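Local structure of putative lipoprotein YcdA (Bacillus subtilis subsp. subtilis str. 168, 4R4G) at residues P27-K32 / S228-E233; L157-D162 / K218-Q223; G188-S193 / T198-K203. The protein is of unknown function but is probably a membrane-attached lipoprotein, pairing an N-terminal Ig-like domain with a C-terminal domain of the NTF2 clan. All blocks are in the same frame, centred on the assembly; numbering follows the deposited sequence.

Interaction 1: residues P27-K32 / S228-E233; sequences PSKYDK and SISKDE
K29, the residue that reaches S228 across this contact, also covers one face of the Y30 ring: K29 CB stands 3.9 Å above the plane of that ring, over its centre. The ring itself takes no part in the meeting with 228-233. Beyond CB the lysine chain is fully extended and runs past the S228 hydroxyl, with K29 CG 3.3 Å from S228 OG and 3.7 Å from S228 CB. K29 CE is still 4.0 Å from S228 OG, so the hydroxyl lies alongside the aliphatic stem, not at the ammonium end. S228 OG sits between its own backbone N and carbonyl carbon (chi1 49°), on a CB that points toward the loop and also meets P27 O at 3.9 Å. Both backbones are held locally: 27-32 by a type I turn from S28 to D31, and 228-233 by the type II' turn S230-E233, which closes the hairpin between strands 221-230 and 233-244. The contact therefore sets a loop of the Ig-like domain against a hairpin of the C-terminal domain. No hydrogen bond crosses it. K29 NZ and E233 OE2 are near, at 4.7 Å, but not in contact; E233 OE1 has a long, weak ion pair with K298. Between these two segments the contact is mainly van der Waals, along the lysine stem, while the opposite charges probably add a modest long-range attraction.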
loop_
_atom_site.group_PDB
_atom_site.type_symbol
_atom_site.label_atom_id
_atom_site.label_comp_id
_atom_site.label_asym_id
_atom_site.label_seq_id
_atom_site.Cartn_x
_atom_site.Cartn_y
_atom_site.Cartn_z
ATOM N N PRO A 27 7.905 2.225 -7.956
ATOM C CA PRO A 27 9.251 1.642 -8.006
ATOM C C PRO A 27 9.416 0.348 -7.183
ATOM O O PRO A 27 8.542 -0.047 -6.395
ATOM C CB PRO A 27 10.135 2.765 -7.456
ATOM C CG PRO A 27 9.226 3.693 -6.752
ATOM C CD PRO A 27 7.922 3.602 -7.417
ATOM N N SER A 28 10.549 -0.346 -7.405
ATOM C CA SER A 28 10.921 -1.557 -6.678
ATOM C C SER A 28 11.150 -1.176 -5.218
ATOM O O SER A 28 11.528 -0.024 -4.978
ATOM C CB SER A 28 12.188 -2.152 -7.293
ATOM O OG SER A 28 12.748 -3.217 -6.538
ATOM N N LYS A 29 10.938 -2.115 -4.241
ATOM C CA LYS A 29 11.217 -1.853 -2.809
ATOM C C LYS A 29 12.689 -1.403 -2.658
ATOM O O LYS A 29 13.020 -0.594 -1.789
ATOM C CB LYS A 29 10.966 -3.105 -1.898
ATOM C CG LYS A 29 9.671 -3.908 -2.119
ATOM C CD LYS A 29 9.486 -5.141 -1.190
ATOM C CE LYS A 29 8.186 -5.877 -1.516
ATOM N NZ LYS A 29 7.875 -6.988 -0.566
ATOM N N TYR A 30 13.553 -1.913 -3.572
ATOM C CA TYR A 30 14.993 -1.737 -3.583
ATOM C C TYR A 30 15.474 -0.676 -4.587
ATOM O O TYR A 30 16.685 -0.434 -4.650
ATOM C CB TYR A 30 15.656 -3.104 -3.834
ATOM C CG TYR A 30 15.044 -4.183 -2.968
ATOM C CD1 TYR A 30 15.244 -4.196 -1.592
ATOM C CD2 TYR A 30 14.151 -5.108 -3.502
ATOM C CE1 TYR A 30 14.619 -5.135 -0.778
ATOM C CE2 TYR A 30 13.521 -6.056 -2.696
ATOM C CZ TYR A 30 13.758 -6.065 -1.333
ATOM O OH TYR A 30 13.152 -6.999 -0.520
ATOM N N ASP A 31 14.544 0.014 -5.304
ATOM C CA ASP A 31 14.871 1.099 -6.244
ATOM C C ASP A 31 15.441 2.294 -5.478
ATOM O O ASP A 31 14.842 2.740 -4.497
ATOM C CB ASP A 31 13.613 1.523 -7.028
ATOM C CG ASP A 31 13.823 2.189 -8.385
ATOM O OD1 ASP A 31 14.691 3.101 -8.479
ATOM O OD2 ASP A 31 13.073 1.838 -9.345
ATOM N N LYS A 32 16.606 2.789 -5.902
ATOM C CA LYS A 32 17.252 3.910 -5.222
ATOM C C LYS A 32 17.347 5.145 -6.130
ATOM O O LYS A 32 17.767 6.207 -5.667
ATOM C CB LYS A 32 18.645 3.500 -4.692
ATOM C CG LYS A 32 18.616 2.503 -3.517
ATOM C CD LYS A 32 17.977 3.062 -2.226
ATOM C CE LYS A 32 17.591 1.971 -1.252
ATOM N NZ LYS A 32 16.906 2.516 -0.047
ATOM N N SER A 228 5.145 -0.057 -2.627
ATOM C CA SER A 228 5.631 -1.010 -3.636
ATOM C C SER A 228 4.634 -2.109 -3.899
ATOM O O SER A 228 3.943 -2.541 -2.987
ATOM C CB SER A 228 6.956 -1.636 -3.213
ATOM O OG SER A 228 6.919 -2.136 -1.888
ATOM N N ILE A 229 4.535 -2.534 -5.151
ATOM C CA ILE A 229 3.704 -3.648 -5.603
ATOM C C ILE A 229 4.627 -4.611 -6.310
ATOM O O ILE A 229 5.485 -4.187 -7.100
ATOM C CB ILE A 229 2.498 -3.259 -6.503
ATOM C CG1 ILE A 229 1.630 -2.176 -5.853
ATOM C CG2 ILE A 229 1.667 -4.512 -6.910
ATOM C CD1 ILE A 229 1.020 -1.271 -6.803
ATOM N N SER A 230 4.466 -5.905 -6.002
ATOM C CA SER A 230 5.267 -6.972 -6.564
ATOM C C SER A 230 4.413 -8.216 -6.683
ATOM O O SER A 230 4.219 -8.987 -5.735
ATOM C CB SER A 230 6.534 -7.214 -5.741
ATOM O OG SER A 230 7.440 -6.120 -5.796
ATOM N N LYS A 231 3.879 -8.367 -7.895
ATOM C CA LYS A 231 3.046 -9.457 -8.373
ATOM C C LYS A 231 1.730 -9.436 -7.610
ATOM O O LYS A 231 1.003 -8.452 -7.752
ATOM C CB LYS A 231 3.793 -10.816 -8.338
ATOM C CG LYS A 231 4.990 -10.861 -9.299
ATOM C CD LYS A 231 5.812 -12.130 -9.154
ATOM C CE LYS A 231 6.913 -12.228 -10.187
ATOM N NZ LYS A 231 7.422 -13.623 -10.305
ATOM N N ASP A 232 1.436 -10.456 -6.792
ATOM C CA ASP A 232 0.174 -10.545 -6.059
ATOM C C ASP A 232 0.242 -9.961 -4.627
ATOM O O ASP A 232 -0.686 -10.177 -3.836
ATOM C CB ASP A 232 -0.317 -12.005 -6.031
ATOM C CG ASP A 232 -1.270 -12.345 -7.171
ATOM O OD1 ASP A 232 -1.024 -11.882 -8.316
ATOM O OD2 ASP A 232 -2.265 -13.069 -6.921
ATOM N N GLU A 233 1.294 -9.187 -4.304
ATOM C CA GLU A 233 1.380 -8.613 -2.969
ATOM C C GLU A 233 2.030 -7.227 -2.954
ATOM O O GLU A 233 3.056 -7.002 -3.611
ATOM C CB GLU A 233 2.046 -9.570 -1.947
ATOM C CG GLU A 233 3.475 -10.043 -2.186
ATOM C CD GLU A 233 4.010 -11.012 -1.136
ATOM O OE1 GLU A 233 3.289 -11.971 -0.764
ATOM O OE2 GLU A 233 5.166 -10.813 -0.694
#

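Interaction 2: residues L157-D162 / K218-Q223; sequences LLFGKD and KNSSIQ
The F159 ring meets S220 and I222 with its far end, and the close part of the contact is confined to two ring atoms. F159 CE1 lies 3.5 Å from S220 OG; F159 CZ lies 4.0 Å from that oxygen and 4.1 Å from I222 CG2. Both partners approach the ring at a slant, so neither a stack nor an edge-on contact describes the meeting. CB of F159 points toward 218-223, and with CG anti to the carbonyl carbon (chi1 -65°) the ring brings CE1 and CZ to S220 and I222. The hydroxyl it touches is not left without a polar partner: S220 OG hydrogen-bonds to L216 O, one turn back in helix 203-219, which helps fix the serine where the ring packs on it. I222 presents CG2 to the ring because CG1, anti to the backbone N (chi1 177°), is turned elsewhere.

In the C-terminal domain, whose family belongs to the NTF2 clan, this is a helix-to-sheet junction. S220 lies between helix 203-219 and strand 221-230, and F159 is in the segment that leads from helix 145-157 toward helix 165-170. F323 adds a further aromatic side chain against S220 and I222, and L319 touches I222.

The backbones stay apart: the nearest CA atoms, of F159 and K218, are 8.1 Å from each other. On this looser side G160 turns the chain out of helical geometry with positive phi (66°), and the exposed charged side chains find partners within their own neighbourhoods, D162 in a salt bridge with K174 and K218 in one with E214.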
loop_
_atom_site.group_PDB
_atom_site.type_symbol
_atom_site.label_atom_id
_atom_site.label_comp_id
_atom_site.label_asym_id
_atom_site.label_seq_id
_atom_site.Cartn_x
_atom_site.Cartn_y
_atom_site.Cartn_z
ATOM N N LEU A 157 -12.544 -2.420 11.504
ATOM C CA LEU A 157 -11.971 -3.058 12.685
ATOM C C LEU A 157 -11.628 -2.136 13.801
ATOM O O LEU A 157 -11.890 -2.482 14.947
ATOM C CB LEU A 157 -10.686 -3.814 12.362
ATOM C CG LEU A 157 -10.726 -4.985 11.415
ATOM C CD1 LEU A 157 -9.341 -5.509 11.232
ATOM C CD2 LEU A 157 -11.646 -6.074 11.914
ATOM N N LEU A 158 -10.910 -1.045 13.516
ATOM C CA LEU A 158 -10.406 -0.176 14.574
ATOM C C LEU A 158 -11.314 0.994 14.885
ATOM O O LEU A 158 -11.430 1.364 16.051
ATOM C CB LEU A 158 -9.004 0.324 14.196
ATOM C CG LEU A 158 -7.930 -0.765 14.212
ATOM C CD1 LEU A 158 -6.815 -0.417 13.347
ATOM C CD2 LEU A 158 -7.426 -1.033 15.611
ATOM N N PHE A 159 -11.953 1.571 13.870
ATOM C CA PHE A 159 -12.797 2.740 14.070
ATOM C C PHE A 159 -14.252 2.400 14.296
ATOM O O PHE A 159 -15.019 3.280 14.679
ATOM C CB PHE A 159 -12.674 3.695 12.870
ATOM C CG PHE A 159 -11.311 4.317 12.652
ATOM C CD1 PHE A 159 -10.337 4.277 13.643
ATOM C CD2 PHE A 159 -11.001 4.944 11.452
ATOM C CE1 PHE A 159 -9.089 4.861 13.441
ATOM C CE2 PHE A 159 -9.747 5.510 11.245
ATOM C CZ PHE A 159 -8.801 5.467 12.242
ATOM N N GLY A 160 -14.637 1.153 14.047
ATOM C CA GLY A 160 -16.027 0.715 14.157
ATOM C C GLY A 160 -16.921 1.378 13.119
ATOM O O GLY A 160 -18.141 1.270 13.190
ATOM N N LYS A 161 -16.319 2.068 12.145
ATOM C CA LYS A 161 -16.995 2.791 11.080
ATOM C C LYS A 161 -17.635 1.821 10.091
ATOM O O LYS A 161 -17.174 0.687 9.933
ATOM C CB LYS A 161 -15.973 3.703 10.360
ATOM C CG LYS A 161 -16.550 4.975 9.736
ATOM C CD LYS A 161 -15.441 5.899 9.206
ATOM C CE LYS A 161 -15.946 6.937 8.221
ATOM N NZ LYS A 161 -14.848 7.511 7.386
ATOM N N ASP A 162 -18.722 2.272 9.452
ATOM C CA ASP A 162 -19.400 1.553 8.381
ATOM C C ASP A 162 -18.605 1.773 7.083
ATOM O O ASP A 162 -17.849 2.753 6.981
ATOM C CB ASP A 162 -20.855 2.034 8.240
ATOM C CG ASP A 162 -21.863 1.184 8.990
ATOM O OD1 ASP A 162 -21.693 -0.065 9.007
ATOM O OD2 ASP A 162 -22.861 1.760 9.515
ATOM N N LYS A 218 -12.282 9.097 16.100
ATOM C CA LYS A 218 -12.266 10.554 16.232
ATOM C C LYS A 218 -10.894 11.153 16.590
ATOM O O LYS A 218 -10.529 12.187 16.048
ATOM C CB LYS A 218 -13.277 10.966 17.316
ATOM C CG LYS A 218 -14.722 10.906 16.843
ATOM C CD LYS A 218 -15.734 10.769 17.984
ATOM C CE LYS A 218 -16.199 12.077 18.597
ATOM N NZ LYS A 218 -17.089 11.844 19.773
ATOM N N ASN A 219 -10.178 10.548 17.539
ATOM C CA ASN A 219 -8.948 11.100 18.101
ATOM C C ASN A 219 -7.667 10.406 17.618
ATOM O O ASN A 219 -6.614 10.571 18.231
ATOM C CB ASN A 219 -9.032 11.054 19.633
ATOM C CG ASN A 219 -10.384 11.469 20.177
ATOM O OD1 ASN A 219 -11.024 12.402 19.656
ATOM N ND2 ASN A 219 -10.858 10.759 21.222
ATOM N N SER A 220 -7.739 9.651 16.523
ATOM C CA SER A 220 -6.560 9.003 15.950
ATOM C C SER A 220 -6.684 9.069 14.456
ATOM O O SER A 220 -7.797 9.203 13.913
ATOM C CB SER A 220 -6.373 7.576 16.458
ATOM O OG SER A 220 -6.998 6.639 15.601
ATOM N N SER A 221 -5.533 9.020 13.789
ATOM C CA SER A 221 -5.486 9.127 12.339
ATOM C C SER A 221 -4.557 8.113 11.709
ATOM O O SER A 221 -3.566 7.701 12.315
ATOM C CB SER A 221 -5.037 10.526 11.944
ATOM O OG SER A 221 -5.307 10.754 10.572
ATOM N N ILE A 222 -4.881 7.730 10.475
ATOM C CA ILE A 222 -4.065 6.864 9.644
ATOM C C ILE A 222 -3.922 7.489 8.251
ATOM O O ILE A 222 -4.909 7.867 7.613
ATOM C CB ILE A 222 -4.560 5.400 9.573
ATOM C CG1 ILE A 222 -3.669 4.587 8.607
ATOM C CG2 ILE A 222 -6.053 5.307 9.184
ATOM C CD1 ILE A 222 -3.733 3.067 8.696
ATOM N N GLN A 223 -2.684 7.606 7.798
ATOM C CA GLN A 223 -2.351 7.995 6.436
ATOM C C GLN A 223 -1.771 6.745 5.818
ATOM O O GLN A 223 -0.776 6.231 6.339
ATOM C CB GLN A 223 -1.374 9.183 6.387
ATOM C CG GLN A 223 -2.003 10.559 6.616
ATOM C CD GLN A 223 -1.000 11.663 6.347
ATOM O OE1 GLN A 223 -0.379 12.206 7.272
ATOM N NE2 GLN A 223 -0.789 11.997 5.072
#

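Interaction 3: residues G188-S193 / T198-K203; sequences GYLSAS and TYADSK
In the connection between helices 174-192 and 203-219, L190, in the last part of the first helix, packs against Y199 and A200 of the loop that follows. Its two methyl groups divide the work. L190 CD2 meets CB of Y199 at 3.6 Å, and L190 CD1 lies 3.6 Å from the backbone N of A200 and 3.8 Å from its CB. A chi1 of -70° sets CG of L190 beside its own backbone N, which sends the fork outward from the helix and across to the loop. Y199 contributes the root of its side chain rather than its ring: the two side chains cross at about a right angle, and the phenol leads away from L190. No hydrogen bond joins the segments; van der Waals contact, mostly apolar, links them.

Each side has its own polar bracing. At the end of helix 174-192, Y189 O receives both S193 N and S193 OG, the hydroxyl at 3.0 Å and from above the carbonyl plane. On the loop side, S202 OG bonds to Y199 O at 2.6 Å, tilted 28° from that carbonyl plane. S202 is also the N-cap of helix 203-219, its hydroxyl making a weak bond to L205 N.

A direct polar tie from the first helix to the loop comes from K186 NZ, bonded to A200 O. L205 of helix 203-219 packs on both L190 and Y199, while helix 268-283 covers the tyrosine through V272, K273 and L276, the last of which also touches Y189.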
loop_
_atom_site.group_PDB
_atom_site.type_symbol
_atom_site.label_atom_id
_atom_site.label_comp_id
_atom_site.label_asym_id
_atom_site.label_seq_id
_atom_site.Cartn_x
_atom_site.Cartn_y
_atom_site.Cartn_z
ATOM N N GLY A 188 -7.670 -10.785 24.922
ATOM C CA GLY A 188 -6.349 -10.204 25.113
ATOM C C GLY A 188 -6.323 -9.147 26.192
ATOM O O GLY A 188 -5.321 -9.018 26.896
ATOM N N TYR A 189 -7.433 -8.389 26.333
ATOM C CA TYR A 189 -7.582 -7.347 27.351
ATOM C C TYR A 189 -7.589 -7.991 28.744
ATOM O O TYR A 189 -6.830 -7.560 29.617
ATOM C CB TYR A 189 -8.857 -6.489 27.119
ATOM C CG TYR A 189 -9.078 -5.460 28.208
ATOM C CD1 TYR A 189 -8.471 -4.207 28.148
ATOM C CD2 TYR A 189 -9.839 -5.760 29.337
ATOM C CE1 TYR A 189 -8.623 -3.277 29.177
ATOM C CE2 TYR A 189 -9.984 -4.843 30.379
ATOM C CZ TYR A 189 -9.381 -3.600 30.291
ATOM O OH TYR A 189 -9.532 -2.694 31.312
ATOM N N LEU A 190 -8.445 -9.015 28.941
ATOM C CA LEU A 190 -8.608 -9.750 30.196
ATOM C C LEU A 190 -7.302 -10.344 30.698
ATOM O O LEU A 190 -7.011 -10.247 31.892
ATOM C CB LEU A 190 -9.628 -10.878 30.032
ATOM C CG LEU A 190 -11.073 -10.484 29.859
ATOM C CD1 LEU A 190 -11.915 -11.705 29.652
ATOM C CD2 LEU A 190 -11.583 -9.694 31.056
ATOM N N SER A 191 -6.525 -10.965 29.791
ATOM C CA SER A 191 -5.246 -11.578 30.119
ATOM C C SER A 191 -4.223 -10.511 30.520
ATOM O O SER A 191 -3.561 -10.677 31.548
ATOM C CB SER A 191 -4.735 -12.419 28.954
ATOM O OG SER A 191 -5.511 -13.599 28.823
ATOM N N ALA A 192 -4.148 -9.393 29.752
ATOM C CA ALA A 192 -3.236 -8.266 29.998
ATOM C C ALA A 192 -3.536 -7.542 31.326
ATOM O O ALA A 192 -2.625 -6.937 31.902
ATOM C CB ALA A 192 -3.296 -7.273 28.846
ATOM N N SER A 193 -4.798 -7.606 31.808
ATOM C CA SER A 193 -5.209 -6.976 33.063
ATOM C C SER A 193 -5.572 -8.033 34.145
ATOM O O SER A 193 -6.257 -7.714 35.121
ATOM C CB SER A 193 -6.371 -6.017 32.817
ATOM O OG SER A 193 -7.526 -6.708 32.374
ATOM N N THR A 198 -14.431 -14.824 32.739
ATOM C CA THR A 198 -15.876 -14.676 32.944
ATOM C C THR A 198 -16.359 -13.411 32.201
ATOM O O THR A 198 -17.231 -13.507 31.330
ATOM C CB THR A 198 -16.200 -14.632 34.462
ATOM O OG1 THR A 198 -15.638 -13.452 35.046
ATOM C CG2 THR A 198 -15.708 -15.871 35.216
ATOM N N TYR A 199 -15.714 -12.243 32.502
ATOM C CA TYR A 199 -15.960 -10.899 31.947
ATOM C C TYR A 199 -15.918 -10.831 30.394
ATOM O O TYR A 199 -16.272 -9.781 29.846
ATOM C CB TYR A 199 -14.921 -9.885 32.493
ATOM C CG TYR A 199 -15.079 -9.442 33.934
ATOM C CD1 TYR A 199 -16.021 -8.478 34.288
ATOM C CD2 TYR A 199 -14.202 -9.888 34.920
ATOM C CE1 TYR A 199 -16.151 -8.043 35.606
ATOM C CE2 TYR A 199 -14.317 -9.453 36.241
ATOM C CZ TYR A 199 -15.293 -8.529 36.579
ATOM O OH TYR A 199 -15.416 -8.090 37.878
ATOM N N ALA A 200 -15.471 -11.922 29.696
ATOM C CA ALA A 200 -15.331 -12.003 28.226
ATOM C C ALA A 200 -16.640 -11.700 27.487
ATOM O O ALA A 200 -16.619 -10.907 26.540
ATOM C CB ALA A 200 -14.802 -13.367 27.807
ATOM N N ASP A 201 -17.775 -12.306 27.921
ATOM C CA ASP A 201 -19.062 -12.026 27.290
ATOM C C ASP A 201 -19.930 -11.264 28.289
ATOM O O ASP A 201 -20.879 -11.807 28.863
ATOM C CB ASP A 201 -19.737 -13.295 26.709
ATOM C CG ASP A 201 -19.314 -13.655 25.269
ATOM O OD1 ASP A 201 -18.973 -12.723 24.481
ATOM O OD2 ASP A 201 -19.371 -14.855 24.915
ATOM N N SER A 202 -19.540 -9.984 28.515
ATOM C CA SER A 202 -20.189 -9.023 29.407
ATOM C C SER A 202 -20.328 -7.662 28.737
ATOM O O SER A 202 -19.505 -7.305 27.894
ATOM C CB SER A 202 -19.408 -8.876 30.712
ATOM O OG SER A 202 -18.201 -8.151 30.556
ATOM N N LYS A 203 -21.356 -6.895 29.141
ATOM C CA LYS A 203 -21.667 -5.540 28.673
ATOM C C LYS A 203 -20.445 -4.640 28.861
ATOM O O LYS A 203 -20.114 -3.880 27.955
ATOM C CB LYS A 203 -22.883 -4.971 29.461
ATOM C CG LYS A 203 -23.498 -3.652 28.938
ATOM C CD LYS A 203 -24.307 -2.908 30.032
ATOM C CE LYS A 203 -25.317 -1.908 29.497
ATOM N NZ LYS A 203 -24.681 -0.695 28.909
#

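In the fold
From the N terminus, the chain first enters interaction 1 in the loop between strands 16-25 and 39-48, and closes that contact nearly 200 residues later at the end of strand 221-230, bringing the Ig-like domain against the C-terminal one. Interaction 2 is nested inside this loop, joining the segment after helix 145-157 to the start of the same strand 221-230, its centre about 27 Å from that of interaction 1. Interaction 3 is nested within interaction 2 in turn: a short local closure between the end of helix 174-192 and the loop leading into helix 203-219, its centre about 22 Å from that of interaction 2. The three therefore nest without crossing, and none touches another.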